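Local coordinates for putative oxidoreductase molybdopterin-binding subunit (Sulfolobus tokodaii, PDB 4ZOH), which probably forms the molybdenum-bearing subunit of a xanthine oxidase-family oxidoreductase, holding the pterin cytosine dinucleotide cofactor at which the substrate would be oxidised, at residues A[125-130]-A[320-324]. Sequence-based numbering, arbitrary orientation.
Sequences LSSNIY and AVHTN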
loop_
_atom_site.group_PDB
_atom_site.type_symbol
_atom_site.label_atom_id
_atom_site.label_comp_id
_atom_site.label_asym_id
_atom_site.label_seq_id
_atom_site.Cartn_x
_atom_site.Cartn_y
_atom_site.Cartn_z
ATOM N N LEU A 125 22.755 32.130 -19.981
ATOM C CA LEU A 125 22.654 33.254 -18.974
ATOM C C LEU A 125 23.203 34.583 -19.480
ATOM O O LEU A 125 24.313 34.619 -19.992
ATOM C CB LEU A 125 23.417 32.926 -17.665
ATOM C CG LEU A 125 22.986 31.773 -16.755
ATOM C CD1 LEU A 125 24.170 31.343 -15.885
ATOM C CD2 LEU A 125 21.779 32.214 -15.931
ATOM N N SER A 126 22.454 35.670 -19.288
ATOM C CA SER A 126 23.045 37.026 -19.375
ATOM C C SER A 126 24.235 37.280 -18.401
ATOM O O SER A 126 25.094 38.127 -18.662
ATOM C CB SER A 126 21.977 38.081 -19.124
ATOM O OG SER A 126 21.346 37.867 -17.872
ATOM N N SER A 127 24.256 36.552 -17.279
ATOM C CA SER A 127 25.147 36.789 -16.127
ATOM C C SER A 127 25.095 35.613 -15.126
ATOM O O SER A 127 24.021 35.130 -14.761
ATOM C CB SER A 127 24.710 38.005 -15.344
ATOM O OG SER A 127 25.695 38.288 -14.364
ATOM N N ASN A 128 26.258 35.209 -14.660
ATOM C CA ASN A 128 26.381 34.284 -13.546
ATOM C C ASN A 128 25.809 34.877 -12.242
ATOM O O ASN A 128 25.421 34.147 -11.308
ATOM C CB ASN A 128 27.828 33.919 -13.390
ATOM C CG ASN A 128 28.292 33.031 -14.466
ATOM O OD1 ASN A 128 27.493 32.351 -15.097
ATOM N ND2 ASN A 128 29.613 32.933 -14.636
ATOM N N ILE A 129 25.711 36.197 -12.192
ATOM C CA ILE A 129 25.211 36.864 -11.008
ATOM C C ILE A 129 23.698 36.827 -10.995
ATOM O O ILE A 129 23.024 37.558 -11.737
ATOM C CB ILE A 129 25.628 38.343 -10.954
ATOM C CG1 ILE A 129 27.173 38.529 -10.995
ATOM C CG2 ILE A 129 24.881 39.081 -9.836
ATOM C CD1 ILE A 129 27.572 40.024 -11.090
ATOM N N TYR A 130 23.167 36.040 -10.071
ATOM C CA TYR A 130 21.728 35.882 -9.883
ATOM C C TYR A 130 21.102 37.006 -9.083
ATOM O O TYR A 130 19.906 37.315 -9.239
ATOM C CB TYR A 130 21.515 34.510 -9.220
ATOM C CG TYR A 130 20.080 34.158 -8.912
ATOM C CD1 TYR A 130 19.379 33.255 -9.752
ATOM C CD2 TYR A 130 19.417 34.736 -7.817
ATOM C CE1 TYR A 130 18.057 32.956 -9.484
ATOM C CE2 TYR A 130 18.085 34.474 -7.560
ATOM C CZ TYR A 130 17.423 33.553 -8.379
ATOM O OH TYR A 130 16.101 33.223 -8.097
ATOM N N ALA A 320 24.854 36.902 -4.966
ATOM C CA ALA A 320 24.536 35.493 -5.079
ATOM C C ALA A 320 24.874 35.098 -6.512
ATOM O O ALA A 320 24.238 35.547 -7.471
ATOM C CB ALA A 320 23.052 35.237 -4.708
ATOM N N VAL A 321 25.832 34.204 -6.651
ATOM C CA VAL A 321 26.424 33.902 -7.905
ATOM C C VAL A 321 26.303 32.438 -8.225
ATOM O O VAL A 321 26.600 31.664 -7.343
ATOM C CB VAL A 321 27.953 34.192 -7.852
ATOM C CG1 VAL A 321 28.519 34.385 -9.271
ATOM C CG2 VAL A 321 28.207 35.474 -7.089
ATOM N N HIS A 322 26.014 32.060 -9.497
ATOM C CA HIS A 322 26.099 30.641 -9.966
ATOM C C HIS A 322 27.501 30.146 -10.127
ATOM O O HIS A 322 28.393 30.939 -10.439
ATOM C CB HIS A 322 25.405 30.487 -11.337
ATOM C CG HIS A 322 23.958 30.832 -11.292
ATOM N ND1 HIS A 322 23.053 30.083 -10.565
ATOM C CD2 HIS A 322 23.267 31.869 -11.808
ATOM C CE1 HIS A 322 21.847 30.622 -10.687
ATOM N NE2 HIS A 322 21.941 31.699 -11.447
ATOM N N THR A 323 27.706 28.846 -9.947
ATOM C CA THR A 323 28.944 28.213 -10.327
ATOM C C THR A 323 28.514 26.828 -10.845
ATOM O O THR A 323 27.393 26.407 -10.593
ATOM C CB THR A 323 29.989 28.082 -9.115
ATOM O OG1 THR A 323 29.436 27.270 -8.051
ATOM C CG2 THR A 323 30.380 29.444 -8.533
ATOM N N ASN A 324 29.423 26.089 -11.476
ATOM C CA ASN A 324 29.144 24.754 -12.016
ATOM C C ASN A 324 29.141 23.637 -10.993
ATOM O O ASN A 324 29.877 22.653 -11.168
ATOM C CB ASN A 324 30.079 24.415 -13.190
ATOM C CG ASN A 324 29.794 25.279 -14.407
ATOM O OD1 ASN A 324 30.522 26.234 -14.667
ATOM N ND2 ASN A 324 28.673 24.981 -15.121
#
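H322 and N128 form the tight part of this contact: the nearly straight bond from H322 N to N128 O (2.8 Å) joins the backbones, and the imidazole CD2 lies 3.2 Å from the same oxygen. With CG anti to its carbonyl carbon (chi1 -61°), the H322 ring lies beside N128 O and against Y130, its NE2 at the edge of the tyrosine ring, 3.4 Å from CD1; the ring planes stand at 84° in an oblique pair. H322 ND1 is hydrogen-bonded to G284 O, which helps fix the ring's rotation. Replacing H322 by an alanine is likely to leave the G284 carbonyl without this partner and open a gap beside Y130 CD1. I129 and V321 make an antiparallel non-hydrogen-bonded pair, followed by a more bent bond from Y130 N to A320 O (2.9 Å). Packing is looser toward L125, whose CD1 stays 4.2 Å from H322 CD2; Y130 is exposed, its hydroxyl end extending beyond the pair. S127 OG, also hydrogen-bonded to D117 OD2, accepts from I129 N in an ST turn, while A114, V119 and V121 hold the buried N128 amide. The contact starts the pairing of edge strand 129-138 with strand 313-321, between helix 111-114 beside V321 and helix 288-304 beside A320, H322 and Y130.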